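Local coordinates for protein endoglucanase (Clostridium thermocellum, PDB 2E4T) that hydrolyses internal beta-1,4-glucosidic bonds of cellulose and xyloglucan, using the TIM-barrel catalytic module of a larger multidomain glycosidase, at residues V38-N52 / V102-S116. Sequence-based numbering, arbitrary orientation.
Sequences VTAKRFGGNRTTGYN and VPYTLITLQAAGYVS
Phe43 and Thr108 meet where two neighbouring parallel strands of the TIM barrel, 40-43 and 104-109, reach their C-terminal ends; the strand axes run 11° apart. Phe43 O takes two donors from Thr108: the backbone N at 3.0 Å, through a noticeably bent N-H, and OG1 at 2.7 Å, in the carbonyl plane on a lone pair. Thr108 chi1 of -64° sets OG1 beside its own backbone N, which explains the double grip. Before it, Lys41 O accepts from Leu106 N, and the nearly straight hydrogen bond from Phe43 N to Leu106 O is 2.9 Å long. On one side of the sheet Arg42 lies alongside Leu106, CD to CD2 3.9 Å, and carries its guanidinium to Glu359 and Asn31. On the other, Phe43 CB meets Ile107 CD1 at 3.7 Å, while Thr48 CG2 sits over the centre of the Phe43 ring.

Beyond the strands, Gln110 bends at chi2 and NE2 donates to Thr48 O at 2.9 Å and, less favourably placed, to Thr108 O, so the amide ties the loop after strand 40-43 to the end of strand 104-109; water 2 bridges its OE1 to Tyr51 O. Water 1 likewise links Thr49 O to Tyr114 O. Asn52 OD1 accepts from the backbone N of the calcium ligand Glu54, while ND2 donates to Ser116 O at 2.9 Å, the acceptor only 4° out of the Asn52 amide plane.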
loop_
_atom_site.group_PDB
_atom_site.type_symbol
_atom_site.label_atom_id
_atom_site.label_comp_id
_atom_site.label_asym_id
_atom_site.label_seq_id
_atom_site.Cartn_x
_atom_site.Cartn_y
_atom_site.Cartn_z
ATOM N N VAL A 38 6.902 -8.969 -6.281
ATOM C CA VAL A 38 6.398 -8.114 -5.217
ATOM C C VAL A 38 6.847 -8.651 -3.878
ATOM O O VAL A 38 7.203 -9.814 -3.712
ATOM C CB VAL A 38 4.856 -7.972 -5.258
ATOM C CG1 VAL A 38 4.396 -7.419 -6.622
ATOM C CG2 VAL A 38 4.123 -9.259 -4.929
ATOM N N THR A 39 6.809 -7.737 -2.866
ATOM C CA THR A 39 7.329 -8.100 -1.540
ATOM C C THR A 39 6.267 -8.050 -0.447
ATOM O O THR A 39 6.554 -8.299 0.715
ATOM C CB THR A 39 8.496 -7.200 -1.163
ATOM O OG1 THR A 39 8.007 -5.858 -1.080
ATOM C CG2 THR A 39 9.625 -7.284 -2.186
ATOM N N ALA A 40 5.013 -7.767 -0.848
ATOM C CA ALA A 40 3.888 -7.880 0.077
ATOM C C ALA A 40 2.647 -8.156 -0.804
ATOM O O ALA A 40 2.557 -7.713 -1.941
ATOM C CB ALA A 40 3.674 -6.594 0.909
ATOM N N LYS A 41 1.713 -8.923 -0.200
ATOM C CA LYS A 41 0.414 -9.162 -0.817
ATOM C C LYS A 41 -0.669 -8.819 0.193
ATOM O O LYS A 41 -0.648 -9.317 1.325
ATOM C CB LYS A 41 0.262 -10.629 -1.258
ATOM C CG LYS A 41 1.000 -10.967 -2.531
ATOM C CD LYS A 41 0.582 -10.153 -3.767
ATOM C CE LYS A 41 -0.892 -10.168 -4.102
ATOM N NZ LYS A 41 -1.394 -11.531 -4.493
ATOM N N ARG A 42 -1.629 -7.995 -0.249
ATOM C CA ARG A 42 -2.792 -7.638 0.565
ATOM C C ARG A 42 -4.047 -8.281 -0.010
ATOM O O ARG A 42 -4.330 -8.138 -1.201
ATOM C CB ARG A 42 -2.977 -6.111 0.568
ATOM C CG ARG A 42 -4.299 -5.666 1.217
ATOM C CD ARG A 42 -4.306 -4.165 1.352
ATOM N NE ARG A 42 -5.516 -3.594 1.924
ATOM C CZ ARG A 42 -6.506 -3.032 1.245
ATOM N NH1 ARG A 42 -6.589 -3.124 -0.071
ATOM N NH2 ARG A 42 -7.413 -2.341 1.972
ATOM N N PHE A 43 -4.773 -8.978 0.907
ATOM C CA PHE A 43 -6.131 -9.451 0.655
ATOM C C PHE A 43 -7.056 -8.397 1.253
ATOM O O PHE A 43 -7.159 -8.314 2.487
ATOM C CB PHE A 43 -6.310 -10.813 1.346
ATOM C CG PHE A 43 -7.717 -11.342 1.319
ATOM C CD1 PHE A 43 -8.250 -11.903 0.138
ATOM C CD2 PHE A 43 -8.510 -11.330 2.465
ATOM C CE1 PHE A 43 -9.551 -12.409 0.105
ATOM C CE2 PHE A 43 -9.820 -11.896 2.445
ATOM C CZ PHE A 43 -10.304 -12.419 1.270
ATOM N N GLY A 44 -7.598 -7.517 0.405
ATOM C CA GLY A 44 -8.324 -6.377 0.919
ATOM C C GLY A 44 -9.206 -5.797 -0.158
ATOM O O GLY A 44 -9.372 -6.356 -1.243
ATOM N N GLY A 45 -9.786 -4.622 0.144
ATOM C CA GLY A 45 -10.700 -3.981 -0.754
ATOM C C GLY A 45 -12.154 -4.402 -0.516
ATOM O O GLY A 45 -12.465 -5.146 0.427
ATOM N N ASN A 46 -13.043 -3.886 -1.368
ATOM C CA ASN A 46 -14.477 -3.928 -1.058
ATOM C C ASN A 46 -14.985 -5.353 -0.810
ATOM O O ASN A 46 -15.841 -5.541 0.086
ATOM C CB ASN A 46 -15.270 -3.337 -2.219
ATOM C CG ASN A 46 -15.074 -1.854 -2.345
ATOM O OD1 ASN A 46 -14.565 -1.197 -1.413
ATOM N ND2 ASN A 46 -15.548 -1.270 -3.468
ATOM N N ARG A 47 -14.521 -6.352 -1.565
ATOM C CA ARG A 47 -15.078 -7.686 -1.427
ATOM C C ARG A 47 -14.734 -8.300 -0.085
ATOM O O ARG A 47 -15.378 -9.324 0.300
ATOM C CB ARG A 47 -14.576 -8.613 -2.519
ATOM C CG ARG A 47 -15.429 -8.627 -3.763
ATOM C CD ARG A 47 -16.661 -9.503 -3.528
ATOM N NE ARG A 47 -17.483 -9.549 -4.736
ATOM C CZ ARG A 47 -18.427 -10.482 -4.899
ATOM N NH1 ARG A 47 -18.714 -11.359 -3.933
ATOM N NH2 ARG A 47 -19.125 -10.517 -6.053
ATOM N N THR A 48 -13.738 -7.794 0.634
ATOM C CA THR A 48 -13.334 -8.443 1.860
ATOM C C THR A 48 -14.198 -8.078 3.087
ATOM O O THR A 48 -14.165 -8.804 4.067
ATOM C CB THR A 48 -11.838 -8.227 2.158
ATOM O OG1 THR A 48 -11.572 -6.862 2.442
ATOM C CG2 THR A 48 -10.986 -8.747 1.004
ATOM N N THR A 49 -15.016 -7.019 2.984
ATOM C CA THR A 49 -15.806 -6.614 4.148
ATOM C C THR A 49 -16.799 -7.693 4.596
ATOM O O THR A 49 -16.966 -7.953 5.779
ATOM C CB THR A 49 -16.525 -5.292 3.820
ATOM O OG1 THR A 49 -15.547 -4.271 3.654
ATOM C CG2 THR A 49 -17.544 -4.930 4.920
ATOM N N GLY A 50 -17.473 -8.303 3.593
ATOM C CA GLY A 50 -18.512 -9.285 3.885
ATOM C C GLY A 50 -18.074 -10.726 3.678
ATOM O O GLY A 50 -18.908 -11.633 3.616
ATOM N N TYR A 51 -16.756 -10.959 3.534
ATOM C CA TYR A 51 -16.225 -12.304 3.374
ATOM C C TYR A 51 -16.415 -13.125 4.651
ATOM O O TYR A 51 -16.043 -12.687 5.740
ATOM C CB TYR A 51 -14.713 -12.207 3.052
ATOM C CG TYR A 51 -14.011 -13.559 3.085
ATOM C CD1 TYR A 51 -14.246 -14.520 2.093
ATOM C CD2 TYR A 51 -13.160 -13.882 4.140
ATOM C CE1 TYR A 51 -13.623 -15.749 2.138
ATOM C CE2 TYR A 51 -12.541 -15.132 4.201
ATOM C CZ TYR A 51 -12.796 -16.072 3.218
ATOM O OH TYR A 51 -12.193 -17.312 3.328
ATOM N N ASN A 52 -16.983 -14.335 4.484
ATOM C CA ASN A 52 -17.235 -15.246 5.588
ATOM C C ASN A 52 -16.221 -16.378 5.521
ATOM O O ASN A 52 -16.297 -17.232 4.640
ATOM C CB ASN A 52 -18.655 -15.787 5.459
ATOM C CG ASN A 52 -19.046 -16.709 6.584
ATOM O OD1 ASN A 52 -18.193 -17.260 7.287
ATOM N ND2 ASN A 52 -20.365 -16.879 6.759
ATOM N N VAL A 102 7.013 -14.236 -1.328
ATOM C CA VAL A 102 6.555 -12.936 -0.796
ATOM C C VAL A 102 6.611 -12.980 0.723
ATOM O O VAL A 102 5.974 -13.858 1.319
ATOM C CB VAL A 102 5.113 -12.670 -1.261
ATOM C CG1 VAL A 102 4.588 -11.405 -0.596
ATOM C CG2 VAL A 102 5.060 -12.521 -2.771
ATOM N N PRO A 103 7.358 -12.070 1.372
ATOM C CA PRO A 103 7.578 -12.193 2.828
ATOM C C PRO A 103 6.500 -11.585 3.667
ATOM O O PRO A 103 6.507 -11.844 4.864
ATOM C CB PRO A 103 8.901 -11.468 3.032
ATOM C CG PRO A 103 8.904 -10.395 2.000
ATOM C CD PRO A 103 8.299 -11.083 0.755
ATOM N N TYR A 104 5.542 -10.836 3.127
ATOM C CA TYR A 104 4.513 -10.211 3.947
ATOM C C TYR A 104 3.161 -10.476 3.305
ATOM O O TYR A 104 2.922 -10.074 2.172
ATOM C CB TYR A 104 4.734 -8.681 4.094
ATOM C CG TYR A 104 4.085 -8.114 5.327
ATOM C CD1 TYR A 104 4.861 -7.658 6.388
ATOM C CD2 TYR A 104 2.678 -8.029 5.461
ATOM C CE1 TYR A 104 4.303 -7.195 7.570
ATOM C CE2 TYR A 104 2.110 -7.546 6.635
ATOM C CZ TYR A 104 2.912 -7.169 7.692
ATOM O OH TYR A 104 2.296 -6.779 8.861
ATOM N N THR A 105 2.236 -11.107 4.078
ATOM C CA THR A 105 0.849 -11.219 3.702
ATOM C C THR A 105 0.018 -10.455 4.723
ATOM O O THR A 105 0.188 -10.632 5.942
ATOM C CB THR A 105 0.418 -12.683 3.670
ATOM O OG1 THR A 105 1.185 -13.348 2.651
ATOM C CG2 THR A 105 -1.069 -12.819 3.331
ATOM N N LEU A 106 -0.862 -9.582 4.206
ATOM C CA LEU A 106 -1.783 -8.768 4.992
ATOM C C LEU A 106 -3.210 -9.224 4.668
ATOM O O LEU A 106 -3.632 -9.167 3.515
ATOM C CB LEU A 106 -1.599 -7.295 4.584
ATOM C CG LEU A 106 -2.614 -6.307 5.152
ATOM C CD1 LEU A 106 -2.590 -6.310 6.678
ATOM C CD2 LEU A 106 -2.311 -4.903 4.640
ATOM N N ILE A 107 -3.898 -9.766 5.701
ATOM C CA ILE A 107 -5.246 -10.298 5.514
ATOM C C ILE A 107 -6.267 -9.374 6.181
ATOM O O ILE A 107 -6.180 -9.095 7.378
ATOM C CB ILE A 107 -5.339 -11.728 6.120
ATOM C CG1 ILE A 107 -4.402 -12.691 5.397
ATOM C CG2 ILE A 107 -6.789 -12.232 6.129
ATOM C CD1 ILE A 107 -4.573 -12.797 3.892
ATOM N N THR A 108 -7.274 -8.985 5.401
ATOM C CA THR A 108 -8.367 -8.179 5.980
ATOM C C THR A 108 -9.308 -9.060 6.775
ATOM O O THR A 108 -9.789 -10.119 6.297
ATOM C CB THR A 108 -9.104 -7.461 4.878
ATOM O OG1 THR A 108 -8.183 -6.530 4.236
ATOM C CG2 THR A 108 -10.277 -6.643 5.423
ATOM N N LEU A 109 -9.597 -8.594 7.991
ATOM C CA LEU A 109 -10.624 -9.153 8.861
ATOM C C LEU A 109 -11.868 -8.242 8.797
ATOM O O LEU A 109 -11.822 -7.092 8.380
ATOM C CB LEU A 109 -10.110 -9.276 10.303
ATOM C CG LEU A 109 -8.856 -10.156 10.442
ATOM C CD1 LEU A 109 -8.407 -10.127 11.915
ATOM C CD2 LEU A 109 -9.121 -11.580 9.969
ATOM N N GLN A 110 -13.002 -8.828 9.253
ATOM C CA GLN A 110 -14.309 -8.254 8.992
ATOM C C GLN A 110 -14.842 -7.534 10.245
ATOM O O GLN A 110 -15.011 -8.144 11.307
ATOM C CB GLN A 110 -15.253 -9.408 8.593
ATOM C CG GLN A 110 -14.897 -9.998 7.230
ATOM C CD GLN A 110 -13.537 -10.680 7.155
ATOM O OE1 GLN A 110 -13.210 -11.548 7.993
ATOM N NE2 GLN A 110 -12.738 -10.301 6.144
ATOM N N ALA A 111 -15.102 -6.228 10.085
ATOM C CA ALA A 111 -15.511 -5.400 11.186
ATOM C C ALA A 111 -16.810 -4.630 10.952
ATOM O O ALA A 111 -17.367 -4.065 11.890
ATOM C CB ALA A 111 -14.412 -4.421 11.635
ATOM N N ALA A 112 -17.302 -4.558 9.713
ATOM C CA ALA A 112 -18.500 -3.767 9.427
ATOM C C ALA A 112 -19.721 -4.333 10.183
ATOM O O ALA A 112 -20.650 -3.570 10.467
ATOM C CB ALA A 112 -18.771 -3.699 7.942
ATOM N N GLY A 113 -19.724 -5.613 10.469
ATOM C CA GLY A 113 -20.627 -6.189 11.458
ATOM C C GLY A 113 -21.226 -7.523 11.086
ATOM O O GLY A 113 -21.649 -8.269 11.980
ATOM N N TYR A 114 -21.274 -7.823 9.783
ATOM C CA TYR A 114 -21.918 -9.040 9.281
ATOM C C TYR A 114 -21.138 -9.524 8.049
ATOM O O TYR A 114 -20.469 -8.711 7.361
ATOM C CB TYR A 114 -23.366 -8.747 8.846
ATOM C CG TYR A 114 -24.245 -8.344 10.006
ATOM C CD1 TYR A 114 -24.996 -9.305 10.699
ATOM C CD2 TYR A 114 -24.328 -7.022 10.440
ATOM C CE1 TYR A 114 -25.773 -8.945 11.792
ATOM C CE2 TYR A 114 -25.081 -6.650 11.551
ATOM C CZ TYR A 114 -25.805 -7.645 12.212
ATOM O OH TYR A 114 -26.568 -7.270 13.310
ATOM N N VAL A 115 -21.301 -10.801 7.757
ATOM C CA VAL A 115 -20.672 -11.412 6.583
ATOM C C VAL A 115 -21.719 -12.309 5.884
ATOM O O VAL A 115 -22.716 -12.763 6.507
ATOM C CB VAL A 115 -19.407 -12.257 6.950
ATOM C CG1 VAL A 115 -18.330 -11.302 7.474
ATOM C CG2 VAL A 115 -19.728 -13.344 7.943
ATOM N N SER A 116 -21.495 -12.569 4.603
ATOM C CA SER A 116 -22.477 -13.331 3.828
ATOM C C SER A 116 -22.762 -14.703 4.446
ATOM O O SER A 116 -21.835 -15.504 4.710
ATOM C CB SER A 116 -21.907 -13.603 2.427
ATOM O OG SER A 116 -21.829 -12.395 1.683
HETATM O O HOH W 1 -18.192 -7.154 8.143
HETATM O O HOH W 2 -14.845 -13.923 7.870
#